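Local atomic coordinates of prophage pi2 protein 01, integrase (Lactococcus lactis, PDB entry 3LYS), a protein that probably binds DNA and takes part in site-specific recombination as a phage integrase, this chain being its helical N-terminal core-binding domain. Residues E10-K13 with D14-L18; Y32-T35 with L36-L39; T52-S55 with Y56-L60; K73-H76 with T77-A81; Q84-E88 with E89-Q93. The protein carries 1 engineered substitution. One frame throughout, in Å; residues are numbered along the deposited sequence.

Interaction 1. Residues E10-K13 with D14-L18; sequences EYFK and DWMEL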
loop_
_atom_site.group_PDB
_atom_site.type_symbol
_atom_site.label_atom_id
_atom_site.label_comp_id
_atom_site.label_asym_id
_atom_site.label_seq_id
_atom_site.Cartn_x
_atom_site.Cartn_y
_atom_site.Cartn_z
ATOM N N GLU A 10 4.493 8.878 -0.722
ATOM C CA GLU A 10 5.865 9.271 -0.439
ATOM C C GLU A 10 6.594 8.259 0.433
ATOM O O GLU A 10 7.703 7.829 0.122
ATOM C CB GLU A 10 5.866 10.629 0.239
ATOM C CG GLU A 10 7.218 11.261 0.260
ATOM C CD GLU A 10 7.170 12.660 0.808
ATOM O OE1 GLU A 10 6.429 13.503 0.247
ATOM O OE2 GLU A 10 7.877 12.921 1.807
ATOM N N TYR A 11 5.956 7.896 1.534
ATOM C CA TYR A 11 6.515 6.933 2.451
ATOM C C TYR A 11 6.772 5.598 1.771
ATOM O O TYR A 11 7.840 5.024 1.925
ATOM C CB TYR A 11 5.582 6.730 3.640
ATOM C CG TYR A 11 5.889 5.487 4.435
ATOM C CD1 TYR A 11 5.207 4.296 4.183
ATOM C CD2 TYR A 11 6.911 5.474 5.386
ATOM C CE1 TYR A 11 5.533 3.121 4.845
ATOM C CE2 TYR A 11 7.252 4.304 6.055
ATOM C CZ TYR A 11 6.559 3.133 5.778
ATOM O OH TYR A 11 6.907 1.975 6.425
ATOM N N PHE A 12 5.805 5.091 1.018
ATOM C CA PHE A 12 5.998 3.806 0.356
ATOM C C PHE A 12 7.314 3.777 -0.407
ATOM O O PHE A 12 8.080 2.827 -0.289
ATOM C CB PHE A 12 4.821 3.500 -0.582
ATOM C CG PHE A 12 4.834 2.097 -1.137
ATOM C CD1 PHE A 12 5.428 1.821 -2.358
ATOM C CD2 PHE A 12 4.252 1.049 -0.430
ATOM C CE1 PHE A 12 5.438 0.523 -2.870
ATOM C CE2 PHE A 12 4.259 -0.252 -0.934
ATOM C CZ PHE A 12 4.853 -0.513 -2.154
ATOM N N LYS A 13 7.580 4.819 -1.186
ATOM C CA LYS A 13 8.820 4.890 -1.957
ATOM C C LYS A 13 9.988 4.833 -0.982
ATOM O O LYS A 13 10.886 4.014 -1.135
ATOM C CB LYS A 13 8.869 6.187 -2.763
ATOM C CG LYS A 13 10.112 6.359 -3.623
ATOM C CD LYS A 13 10.004 7.608 -4.511
ATOM C CE LYS A 13 11.182 7.722 -5.480
ATOM N NZ LYS A 13 12.498 7.910 -4.799
ATOM N N ASP A 14 9.954 5.708 0.021
ATOM C CA ASP A 14 10.985 5.785 1.061
ATOM C C ASP A 14 11.277 4.367 1.573
ATOM O O ASP A 14 12.422 3.919 1.582
ATOM C CB ASP A 14 10.460 6.688 2.195
ATOM C CG ASP A 14 11.535 7.106 3.191
ATOM O OD1 ASP A 14 12.263 6.218 3.683
ATOM O OD2 ASP A 14 11.632 8.322 3.497
ATOM N N TRP A 15 10.212 3.675 1.977
ATOM C CA TRP A 15 10.269 2.311 2.499
ATOM C C TRP A 15 10.883 1.310 1.518
ATOM O O TRP A 15 11.910 0.688 1.811
ATOM C CB TRP A 15 8.857 1.836 2.871
ATOM C CG TRP A 15 8.795 0.425 3.379
ATOM C CD1 TRP A 15 9.181 -0.010 4.598
ATOM C CD2 TRP A 15 8.392 -0.746 2.637
ATOM N NE1 TRP A 15 9.057 -1.379 4.672
ATOM C CE2 TRP A 15 8.575 -1.856 3.482
ATOM C CE3 TRP A 15 7.902 -0.959 1.341
ATOM C CZ2 TRP A 15 8.285 -3.164 3.080
ATOM C CZ3 TRP A 15 7.613 -2.262 0.940
ATOM C CH2 TRP A 15 7.808 -3.347 1.811
HETATM N N MSE A 16 10.259 1.156 0.352
HETATM C CA MSE A 16 10.730 0.199 -0.649
HETATM C C MSE A 16 12.197 0.342 -0.993
HETATM O O MSE A 16 12.899 -0.656 -1.136
HETATM C CB MSE A 16 9.880 0.304 -1.924
HETATM C CG MSE A 16 9.968 1.637 -2.681
HETATM SE SE MSE A 16 8.775 1.758 -4.262
HETATM C CE MSE A 16 9.637 0.484 -5.402
ATOM N N GLU A 17 12.660 1.581 -1.124
ATOM C CA GLU A 17 14.056 1.830 -1.458
ATOM C C GLU A 17 14.977 1.481 -0.298
ATOM O O GLU A 17 16.178 1.357 -0.483
ATOM C CB GLU A 17 14.267 3.289 -1.868
ATOM C CG GLU A 17 13.473 3.692 -3.099
ATOM C CD GLU A 17 13.804 5.090 -3.572
ATOM O OE1 GLU A 17 14.150 5.937 -2.718
ATOM O OE2 GLU A 17 13.704 5.340 -4.793
ATOM N N LEU A 18 14.419 1.313 0.896
ATOM C CA LEU A 18 15.229 0.962 2.050
ATOM C C LEU A 18 15.341 -0.528 2.268
ATOM O O LEU A 18 16.439 -1.077 2.318
ATOM C CB LEU A 18 14.663 1.568 3.320
ATOM C CG LEU A 18 15.107 2.979 3.637
ATOM C CD1 LEU A 18 14.448 3.426 4.919
ATOM C CD2 LEU A 18 16.609 3.021 3.776
#
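Tyr11, Phe12 and Trp15 form an aromatic cluster on helix 8-19 of the core-binding domain. All contacts here are local, one helical turn apart. Trp15 CB lies over one face of the Tyr11 ring, a CH-pi contact with 4.2 Å from Trp15 CB to the ring centroid. The planes of the Tyr11 ring and the five-membered ring of Trp15 are 28° apart, and the rings are displaced with little mutual overlap. Phe12 meets the six-membered ring of Trp15 obliquely, with Phe12 CE2 4.3 Å from Trp15 CZ3. Met16, modelled as selenomethionine, adds a Met-aromatic contact, its SE 3.8 Å from Phe12 CE1, also oblique. Its CG sits between the backbone N and the carbonyl carbon (chi1 65°), which brings SE beside the Phe12 ring.

Backbone bonds hold this spacing, among them Trp15 N to Tyr11 O at 2.7 Å. Farther out, Tyr11 OH is hydrogen-bonded to Ser82 O of helix 69-88, and Met16 packs on Tyr29 of helix 26-42. The solvent side of the helix is polar. There Lys13 and Glu17 form a salt bridge, with Lys13 NZ 2.8 Å from Glu17 OE2, which it meets from above the carboxylate plane, 40° out of it.

Interaction 2. Residues Y32-T35 with L36-L39; sequences YEQT and LKYL
Gln34 lays its amide over one face of the Tyr38 ring, one turn further along helix 26-42. This is an i to i+4 amide-on-aromatic contact along a helix of the core-binding domain. Gln34 NE2 stands 3.2 Å above the ring plane of Tyr38, over its centre, and its nearest ring atom is Tyr38 CE2 at 3.3 Å. The amide plane and the ring plane are 38° apart, so the amide is tilted on the ring. Two torsions of Gln34 put it there. CG is anti to the backbone N (chi1 180°), and the bend at chi2 (60°) folds the amide over the ring. Nearer the backbone, Gln34 CG also touches the ring, 3.4 Å from Tyr38 CE1. The aliphatic chain of Lys37 is extended and runs past the same amide, with Lys37 CD 3.8 Å from Gln34 NE2.

The backbone is bonded in the usual helical way, for example Tyr38 N to Gln34 O at 2.8 Å. Thr35 turns its OG1 to the side of its backbone N. There the hydroxyl is hydrogen-bonded to Gly31 O and to Arg78 NE.

This part of helix 26-42 packs against two others. Thr35 and Leu39 pack on Phe12 of helix 8-19 and on Phe75 of helix 69-88. Phe63 of helix 53-64 and His67, in the loop after that helix, meet the Tyr38 ring edge-to-face.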
loop_
_atom_site.group_PDB
_atom_site.type_symbol
_atom_site.label_atom_id
_atom_site.label_comp_id
_atom_site.label_asym_id
_atom_site.label_seq_id
_atom_site.Cartn_x
_atom_site.Cartn_y
_atom_site.Cartn_z
ATOM N N TYR A 32 6.813 -3.312 -6.871
ATOM C CA TYR A 32 6.749 -2.245 -5.889
ATOM C C TYR A 32 6.715 -0.884 -6.575
ATOM O O TYR A 32 6.065 0.042 -6.094
ATOM C CB TYR A 32 7.940 -2.333 -4.929
ATOM C CG TYR A 32 7.887 -3.536 -4.007
ATOM C CD1 TYR A 32 8.095 -4.832 -4.496
ATOM C CD2 TYR A 32 7.600 -3.385 -2.648
ATOM C CE1 TYR A 32 8.016 -5.944 -3.654
ATOM C CE2 TYR A 32 7.517 -4.490 -1.803
ATOM C CZ TYR A 32 7.727 -5.762 -2.315
ATOM O OH TYR A 32 7.655 -6.852 -1.487
ATOM N N GLU A 33 7.401 -0.760 -7.703
ATOM C CA GLU A 33 7.403 0.510 -8.405
ATOM C C GLU A 33 5.999 0.774 -8.926
ATOM O O GLU A 33 5.531 1.913 -8.911
ATOM C CB GLU A 33 8.397 0.474 -9.558
ATOM C CG GLU A 33 9.725 -0.149 -9.198
ATOM C CD GLU A 33 10.838 0.290 -10.125
ATOM O OE1 GLU A 33 11.311 1.448 -9.986
ATOM O OE2 GLU A 33 11.233 -0.519 -11.001
ATOM N N GLN A 34 5.335 -0.291 -9.375
ATOM C CA GLN A 34 3.966 -0.211 -9.897
ATOM C C GLN A 34 3.020 0.157 -8.768
ATOM O O GLN A 34 2.208 1.074 -8.877
ATOM C CB GLN A 34 3.528 -1.556 -10.490
ATOM C CG GLN A 34 2.111 -1.542 -11.049
ATOM C CD GLN A 34 1.929 -0.515 -12.167
ATOM O OE1 GLN A 34 2.400 -0.704 -13.290
ATOM N NE2 GLN A 34 1.254 0.587 -11.851
ATOM N N THR A 35 3.128 -0.585 -7.682
ATOM C CA THR A 35 2.296 -0.331 -6.525
ATOM C C THR A 35 2.487 1.121 -6.087
ATOM O O THR A 35 1.534 1.782 -5.684
ATOM C CB THR A 35 2.662 -1.303 -5.406
ATOM O OG1 THR A 35 2.348 -2.634 -5.832
ATOM C CG2 THR A 35 1.892 -0.982 -4.148
ATOM N N LEU A 36 3.721 1.609 -6.174
ATOM C CA LEU A 36 4.020 2.981 -5.815
ATOM C C LEU A 36 3.208 3.892 -6.720
ATOM O O LEU A 36 2.486 4.764 -6.257
ATOM C CB LEU A 36 5.506 3.275 -6.005
ATOM C CG LEU A 36 5.880 4.760 -6.104
ATOM C CD1 LEU A 36 5.533 5.474 -4.813
ATOM C CD2 LEU A 36 7.357 4.894 -6.411
ATOM N N LYS A 37 3.347 3.684 -8.023
ATOM C CA LYS A 37 2.629 4.462 -9.030
ATOM C C LYS A 37 1.143 4.472 -8.698
ATOM O O LYS A 37 0.529 5.531 -8.560
ATOM C CB LYS A 37 2.862 3.832 -10.410
ATOM C CG LYS A 37 2.305 4.596 -11.609
ATOM C CD LYS A 37 2.756 3.957 -12.938
ATOM C CE LYS A 37 2.209 4.724 -14.144
ATOM N NZ LYS A 37 2.752 4.238 -15.441
ATOM N N TYR A 38 0.573 3.278 -8.576
ATOM C CA TYR A 38 -0.837 3.132 -8.235
ATOM C C TYR A 38 -1.164 4.008 -7.043
ATOM O O TYR A 38 -2.104 4.795 -7.069
ATOM C CB TYR A 38 -1.146 1.676 -7.882
ATOM C CG TYR A 38 -1.285 0.756 -9.068
ATOM C CD1 TYR A 38 -0.986 -0.586 -8.954
ATOM C CD2 TYR A 38 -1.770 1.215 -10.292
ATOM C CE1 TYR A 38 -1.172 -1.457 -10.012
ATOM C CE2 TYR A 38 -1.961 0.342 -11.364
ATOM C CZ TYR A 38 -1.656 -1.003 -11.200
ATOM O OH TYR A 38 -1.868 -1.913 -12.208
ATOM N N LEU A 39 -0.368 3.861 -5.996
ATOM C CA LEU A 39 -0.566 4.637 -4.792
ATOM C C LEU A 39 -0.659 6.133 -5.098
ATOM O O LEU A 39 -1.532 6.817 -4.582
ATOM C CB LEU A 39 0.570 4.359 -3.812
ATOM C CG LEU A 39 0.207 4.205 -2.339
ATOM C CD1 LEU A 39 -0.905 3.200 -2.161
ATOM C CD2 LEU A 39 1.435 3.768 -1.574
#

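Interaction 3. Residues T52-S55 with Y56-L60; sequences TASS and YQRAL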
loop_
_atom_site.group_PDB
_atom_site.type_symbol
_atom_site.label_atom_id
_atom_site.label_comp_id
_atom_site.label_asym_id
_atom_site.label_seq_id
_atom_site.Cartn_x
_atom_site.Cartn_y
_atom_site.Cartn_z
ATOM N N THR A 52 -7.851 5.205 7.172
ATOM C CA THR A 52 -8.654 4.399 8.101
ATOM C C THR A 52 -9.020 3.080 7.427
ATOM O O THR A 52 -8.908 2.963 6.213
ATOM C CB THR A 52 -9.951 5.120 8.507
ATOM O OG1 THR A 52 -10.849 5.155 7.398
ATOM C CG2 THR A 52 -9.654 6.540 8.942
ATOM N N ALA A 53 -9.458 2.096 8.202
ATOM C CA ALA A 53 -9.827 0.799 7.635
ATOM C C ALA A 53 -10.832 0.950 6.498
ATOM O O ALA A 53 -10.844 0.163 5.538
ATOM C CB ALA A 53 -10.407 -0.092 8.712
ATOM N N SER A 54 -11.676 1.972 6.631
ATOM C CA SER A 54 -12.705 2.292 5.639
ATOM C C SER A 54 -12.079 2.970 4.428
ATOM O O SER A 54 -12.309 2.552 3.293
ATOM C CB SER A 54 -13.774 3.208 6.254
ATOM O OG SER A 54 -14.489 2.534 7.284
ATOM N N SER A 55 -11.297 4.021 4.674
ATOM C CA SER A 55 -10.607 4.741 3.600
ATOM C C SER A 55 -9.948 3.731 2.694
ATOM O O SER A 55 -10.249 3.654 1.505
ATOM C CB SER A 55 -9.497 5.641 4.152
ATOM O OG SER A 55 -9.997 6.867 4.631
ATOM N N TYR A 56 -9.041 2.966 3.286
ATOM C CA TYR A 56 -8.280 1.964 2.572
ATOM C C TYR A 56 -9.169 1.001 1.810
ATOM O O TYR A 56 -8.941 0.738 0.630
ATOM C CB TYR A 56 -7.360 1.215 3.544
ATOM C CG TYR A 56 -6.467 0.198 2.876
ATOM C CD1 TYR A 56 -6.695 -1.171 3.040
ATOM C CD2 TYR A 56 -5.430 0.593 2.035
ATOM C CE1 TYR A 56 -5.919 -2.124 2.379
ATOM C CE2 TYR A 56 -4.652 -0.351 1.363
ATOM C CZ TYR A 56 -4.904 -1.708 1.539
ATOM O OH TYR A 56 -4.173 -2.634 0.834
ATOM N N GLN A 57 -10.189 0.477 2.478
ATOM C CA GLN A 57 -11.110 -0.462 1.831
ATOM C C GLN A 57 -11.768 0.206 0.622
ATOM O O GLN A 57 -11.943 -0.402 -0.435
ATOM C CB GLN A 57 -12.173 -0.913 2.842
ATOM C CG GLN A 57 -13.072 -2.048 2.356
ATOM C CD GLN A 57 -12.287 -3.189 1.725
ATOM O OE1 GLN A 57 -12.255 -3.328 0.505
ATOM N NE2 GLN A 57 -11.643 -4.001 2.555
ATOM N N ARG A 58 -12.121 1.474 0.793
ATOM C CA ARG A 58 -12.748 2.242 -0.267
ATOM C C ARG A 58 -11.762 2.450 -1.432
ATOM O O ARG A 58 -12.128 2.260 -2.584
ATOM C CB ARG A 58 -13.221 3.574 0.312
ATOM C CG ARG A 58 -14.266 4.302 -0.507
ATOM C CD ARG A 58 -14.955 5.363 0.347
ATOM N NE ARG A 58 -15.695 4.801 1.474
ATOM C CZ ARG A 58 -15.502 5.044 2.767
ATOM N NH1 ARG A 58 -16.289 4.433 3.634
ATOM N NH2 ARG A 58 -14.547 5.860 3.205
ATOM N N ALA A 59 -10.522 2.846 -1.124
ATOM C CA ALA A 59 -9.495 3.040 -2.144
ATOM C C ALA A 59 -9.331 1.700 -2.857
ATOM O O ALA A 59 -9.248 1.632 -4.080
ATOM C CB ALA A 59 -8.170 3.459 -1.514
ATOM N N LEU A 60 -9.302 0.627 -2.078
ATOM C CA LEU A 60 -9.152 -0.697 -2.628
ATOM C C LEU A 60 -10.312 -1.045 -3.540
ATOM O O LEU A 60 -10.104 -1.644 -4.589
ATOM C CB LEU A 60 -9.045 -1.713 -1.501
ATOM C CG LEU A 60 -7.722 -2.480 -1.419
ATOM C CD1 LEU A 60 -6.557 -1.534 -1.305
ATOM C CD2 LEU A 60 -7.759 -3.402 -0.229
#
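Arg58 N bonds to Ser54 O at 2.7 Å, in the first turns of helix 53-64 of the core-binding domain. The Arg58 side chain bends at chi3 (-63°) and brings its guanidinium back over the preceding turn. Ser54 O lies on one face of that Arg58 group, offset toward its rim and 4.0 Å above the plane. Arg58 NH1 also rests against Ser54 CB, 3.8 Å away.

The helix opens with an N-cap. Thr52 is the residue right before it, and Thr52 OG1 accepts a hydrogen bond from Ser55 N, at 3.0 Å and nearly straight (173°). The hydroxyl reaches this N-H of the first turn with OG1 between the backbone N and the carbonyl carbon (chi1 71°). The carbonyl of Thr52 joins the helix too, since Tyr56 N bonds to Thr52 O at 2.9 Å.

On another side of the helix Tyr56 is buried. Its OH is probably hydrogen-bonded to His76 ND1 of helix 69-88, though the modelled distance is doubtfully short. Leu60 CD1 lies over its ring face. Gln57 NE2 bonds to Ala100 O in the C-terminal loop. The chemistry implies a helix start fixed by its cap and first backbone bonds, while the probably charged Arg58 lies at the exposed surface.

Interaction 4. Residues K73-H76 with T77-A81; sequences KGFH and TRVRA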
loop_
_atom_site.group_PDB
_atom_site.type_symbol
_atom_site.label_atom_id
_atom_site.label_comp_id
_atom_site.label_asym_id
_atom_site.label_seq_id
_atom_site.Cartn_x
_atom_site.Cartn_y
_atom_site.Cartn_z
ATOM N N LYS A 73 -4.992 -7.642 -5.606
ATOM C CA LYS A 73 -4.401 -8.362 -4.475
ATOM C C LYS A 73 -2.950 -7.975 -4.260
ATOM O O LYS A 73 -2.527 -7.704 -3.136
ATOM C CB LYS A 73 -4.428 -9.864 -4.711
ATOM C CG LYS A 73 -3.836 -10.661 -3.564
ATOM C CD LYS A 73 -3.823 -12.140 -3.888
ATOM C CE LYS A 73 -3.899 -12.985 -2.617
ATOM N NZ LYS A 73 -5.206 -12.786 -1.901
ATOM N N GLY A 74 -2.192 -8.007 -5.355
ATOM C CA GLY A 74 -0.785 -7.653 -5.325
ATOM C C GLY A 74 -0.584 -6.264 -4.757
ATOM O O GLY A 74 0.347 -6.026 -3.989
ATOM N N PHE A 75 -1.457 -5.335 -5.136
ATOM C CA PHE A 75 -1.370 -3.970 -4.635
ATOM C C PHE A 75 -1.486 -3.980 -3.114
ATOM O O PHE A 75 -0.590 -3.528 -2.400
ATOM C CB PHE A 75 -2.502 -3.139 -5.209
ATOM C CG PHE A 75 -2.601 -1.778 -4.614
ATOM C CD1 PHE A 75 -1.586 -0.866 -4.778
ATOM C CD2 PHE A 75 -3.720 -1.398 -3.894
ATOM C CE1 PHE A 75 -1.688 0.410 -4.234
ATOM C CE2 PHE A 75 -3.819 -0.122 -3.350
ATOM C CZ PHE A 75 -2.811 0.777 -3.519
ATOM N N HIS A 76 -2.609 -4.507 -2.636
ATOM C CA HIS A 76 -2.891 -4.591 -1.210
ATOM C C HIS A 76 -1.719 -5.211 -0.450
ATOM O O HIS A 76 -1.067 -4.552 0.369
ATOM C CB HIS A 76 -4.164 -5.409 -0.977
ATOM C CG HIS A 76 -4.394 -5.771 0.456
ATOM N ND1 HIS A 76 -4.564 -4.826 1.441
ATOM C CD2 HIS A 76 -4.502 -6.975 1.070
ATOM C CE1 HIS A 76 -4.771 -5.427 2.599
ATOM N NE2 HIS A 76 -4.738 -6.731 2.400
ATOM N N THR A 77 -1.446 -6.475 -0.727
ATOM C CA THR A 77 -0.356 -7.152 -0.058
ATOM C C THR A 77 0.904 -6.276 0.085
ATOM O O THR A 77 1.394 -6.075 1.196
ATOM C CB THR A 77 -0.033 -8.476 -0.782
ATOM O OG1 THR A 77 1.282 -8.912 -0.422
ATOM C CG2 THR A 77 -0.131 -8.297 -2.264
ATOM N N ARG A 78 1.408 -5.731 -1.022
ATOM C CA ARG A 78 2.600 -4.885 -0.975
ATOM C C ARG A 78 2.427 -3.662 -0.067
ATOM O O ARG A 78 3.314 -3.331 0.713
ATOM C CB ARG A 78 3.010 -4.448 -2.392
ATOM C CG ARG A 78 3.744 -5.547 -3.186
ATOM C CD ARG A 78 4.379 -5.040 -4.480
ATOM N NE ARG A 78 3.460 -5.024 -5.614
ATOM C CZ ARG A 78 2.900 -6.109 -6.148
ATOM N NH1 ARG A 78 2.071 -6.000 -7.184
ATOM N NH2 ARG A 78 3.164 -7.305 -5.642
ATOM N N VAL A 79 1.292 -2.989 -0.153
ATOM C CA VAL A 79 1.077 -1.836 0.699
ATOM C C VAL A 79 1.061 -2.283 2.147
ATOM O O VAL A 79 1.605 -1.629 3.033
ATOM C CB VAL A 79 -0.265 -1.173 0.417
ATOM C CG1 VAL A 79 -0.441 0.020 1.339
ATOM C CG2 VAL A 79 -0.355 -0.758 -1.043
ATOM N N ARG A 80 0.405 -3.403 2.384
ATOM C CA ARG A 80 0.303 -3.944 3.730
ATOM C C ARG A 80 1.690 -4.114 4.343
ATOM O O ARG A 80 1.950 -3.671 5.462
ATOM C CB ARG A 80 -0.430 -5.289 3.676
ATOM C CG ARG A 80 -0.632 -5.968 5.015
ATOM C CD ARG A 80 -1.743 -6.996 4.937
ATOM N NE ARG A 80 -1.804 -7.780 6.155
ATOM C CZ ARG A 80 -1.915 -7.258 7.370
ATOM N NH1 ARG A 80 -1.966 -8.052 8.438
ATOM N NH2 ARG A 80 -1.979 -5.944 7.519
ATOM N N ALA A 81 2.582 -4.752 3.595
ATOM C CA ALA A 81 3.932 -4.979 4.077
ATOM C C ALA A 81 4.607 -3.684 4.524
ATOM O O ALA A 81 5.285 -3.646 5.550
ATOM C CB ALA A 81 4.756 -5.647 2.998
#
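Val79 CG2 sits over one face of the Phe75 ring, 3.8 Å from the ring centroid and 18° off its normal, a CH-pi contact. The ring atom nearest to Val79 CG2 is Phe75 CE1, 3.7 Å away. Behind it the backbone is paired: Val79 N bonds to Phe75 O at 3.0 Å, and Arg80 N to His76 O at 2.7 Å.

These residues lie on helix 69-88, a long helix of the core-binding domain, and its side-chain donors look outward to other parts of the fold. His76 ND1 probably has Tyr56 OH as partner, and Arg78 NE has Thr35 OG1. The Arg78 chain bends at chi3 (-85°) and sets its guanidinium over the Gly74 carbonyl, a contact doubtful in detail because the place of Gly74 O is unsure. Arg80 NH2 forms a salt bridge with Asp95 OD2 and also bonds to Thr97 OG1. The Arg80 chain runs beside His76, Arg80 CD 3.9 Å from His76 NE2, and its guanidinium plane is within 6° of the imidazole plane.

Interaction 5. Residues Q84-E88 with E89-Q93; sequences QCLIE and EGRLQ. Engineered in segment 84-88: Cys85 (natural residue Pro).
Leu86 puts CD1 over one face of the Arg91 guanidinium, with Leu86 CD1 3.8 Å from Arg91 NE. The two side chains cross at about a right angle. The same guanidinium makes a salt bridge with Glu89, two residues earlier, Arg91 NH2 to Glu89 OE1 at 2.8 Å. Leu92 folds back on the helix, its CB 3.6 Å from Ile87 CD1 and 4.0 Å from Leu86 CG.

The backbone forms a Schellman motif at the end of helix 69-88. Gly90 leaves the helix with positive phi (72°). Leu86 O accepts two bonds, from Arg91 N nearly along its C=O axis and from Leu92 N, above the carbonyl plane. Gly90 N bonds to Ile87 O. Cys85 is an engineered residue, and its carbonyl O accepts from Glu89 N at 2.9 Å.

Around this turn, Leu86 packs on Tyr11 and Cys85 on Trp15 and Tyr19 of helix 8-19, while Arg91 and Leu92 touch Ile4 near the N terminus.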
loop_
_atom_site.group_PDB
_atom_site.type_symbol
_atom_site.label_atom_id
_atom_site.label_comp_id
_atom_site.label_asym_id
_atom_site.label_seq_id
_atom_site.Cartn_x
_atom_site.Cartn_y
_atom_site.Cartn_z
ATOM N N GLN A 84 3.451 -2.586 7.937
ATOM C CA GLN A 84 3.970 -3.420 9.015
ATOM C C GLN A 84 5.140 -2.780 9.753
ATOM O O GLN A 84 5.068 -2.553 10.957
ATOM C CB GLN A 84 4.422 -4.769 8.472
ATOM C CG GLN A 84 3.337 -5.542 7.782
ATOM C CD GLN A 84 2.112 -5.721 8.658
ATOM O OE1 GLN A 84 1.329 -4.781 8.851
ATOM N NE2 GLN A 84 1.938 -6.928 9.199
ATOM N N CYS A 85 6.221 -2.502 9.033
ATOM C CA CYS A 85 7.385 -1.900 9.656
ATOM C C CYS A 85 6.935 -0.620 10.341
ATOM O O CYS A 85 7.436 -0.255 11.401
ATOM C CB CYS A 85 8.489 -1.605 8.616
ATOM S SG CYS A 85 10.219 -1.657 9.278
ATOM N N LEU A 86 5.959 0.057 9.761
ATOM C CA LEU A 86 5.488 1.294 10.363
ATOM C C LEU A 86 4.873 1.005 11.728
ATOM O O LEU A 86 4.983 1.805 12.658
ATOM C CB LEU A 86 4.474 1.965 9.443
ATOM C CG LEU A 86 4.477 3.494 9.433
ATOM C CD1 LEU A 86 5.884 4.061 9.269
ATOM C CD2 LEU A 86 3.598 3.925 8.286
ATOM N N ILE A 87 4.236 -0.151 11.850
ATOM C CA ILE A 87 3.628 -0.543 13.113
ATOM C C ILE A 87 4.719 -0.999 14.081
ATOM O O ILE A 87 4.830 -0.496 15.205
ATOM C CB ILE A 87 2.643 -1.713 12.915
ATOM C CG1 ILE A 87 1.449 -1.266 12.055
ATOM C CG2 ILE A 87 2.188 -2.247 14.272
ATOM C CD1 ILE A 87 0.565 -0.201 12.698
ATOM N N GLU A 88 5.514 -1.967 13.628
ATOM C CA GLU A 88 6.614 -2.529 14.406
ATOM C C GLU A 88 7.464 -1.420 15.043
ATOM O O GLU A 88 7.833 -1.491 16.216
ATOM C CB GLU A 88 7.473 -3.408 13.490
ATOM C CG GLU A 88 7.806 -4.763 14.086
ATOM C CD GLU A 88 8.893 -4.683 15.155
ATOM O OE1 GLU A 88 9.039 -5.646 15.937
ATOM O OE2 GLU A 88 9.605 -3.658 15.206
ATOM N N GLU A 89 7.739 -0.391 14.252
ATOM C CA GLU A 89 8.530 0.745 14.682
ATOM C C GLU A 89 7.789 1.588 15.698
ATOM O O GLU A 89 8.381 2.447 16.350
ATOM C CB GLU A 89 8.896 1.610 13.476
ATOM C CG GLU A 89 9.856 0.920 12.513
ATOM C CD GLU A 89 10.163 1.748 11.291
ATOM O OE1 GLU A 89 10.223 3.005 11.407
ATOM O OE2 GLU A 89 10.371 1.134 10.218
ATOM N N GLY A 90 6.493 1.341 15.837
ATOM C CA GLY A 90 5.710 2.109 16.784
ATOM C C GLY A 90 5.462 3.540 16.329
ATOM O O GLY A 90 5.399 4.469 17.139
ATOM N N ARG A 91 5.338 3.723 15.020
ATOM C CA ARG A 91 5.067 5.042 14.477
ATOM C C ARG A 91 3.611 5.108 14.046
ATOM O O ARG A 91 3.029 6.184 13.960
ATOM C CB ARG A 91 5.989 5.348 13.296
ATOM C CG ARG A 91 7.270 6.051 13.697
ATOM C CD ARG A 91 8.397 5.723 12.743
ATOM N NE ARG A 91 8.167 6.279 11.420
ATOM C CZ ARG A 91 9.039 6.234 10.419
ATOM N NH1 ARG A 91 8.719 6.776 9.252
ATOM N NH2 ARG A 91 10.222 5.655 10.580
ATOM N N LEU A 92 3.019 3.949 13.779
ATOM C CA LEU A 92 1.619 3.900 13.384
ATOM C C LEU A 92 0.874 3.073 14.408
ATOM O O LEU A 92 1.288 1.959 14.733
ATOM C CB LEU A 92 1.457 3.266 12.002
ATOM C CG LEU A 92 0.040 3.271 11.409
ATOM C CD1 LEU A 92 -0.455 4.707 11.276
ATOM C CD2 LEU A 92 0.041 2.577 10.047
ATOM N N GLN A 93 -0.231 3.614 14.910
ATOM C CA GLN A 93 -1.031 2.911 15.909
ATOM C C GLN A 93 -1.767 1.664 15.444
ATOM O O GLN A 93 -1.492 0.565 15.925
ATOM C CB GLN A 93 -2.027 3.874 16.544
ATOM C CG GLN A 93 -1.414 4.628 17.687
ATOM C CD GLN A 93 -0.448 3.750 18.470
ATOM O OE1 GLN A 93 0.702 3.572 18.064
ATOM N NE2 GLN A 93 -0.918 3.177 19.586
#

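In the fold
From the N terminus the five contacts come in series; none nests in or crosses another. Each joins residues about one turn apart in the chain, so none closes a long loop. Interaction 1 on helix 8-19 touches interaction 2 on helix 26-42, where Phe12 and Met16 meet Tyr32. Interaction 3 opens helix 53-64 on the opposite side of the chain's centre from interaction 1, about 20 Å away between centres. Interaction 4 on helix 69-88 touches interactions 1, 2 and 3, and so ties the other three helices together. Interaction 5 ends that same helix and turns the chain beside interaction 1, where Arg91 comes up to Tyr11.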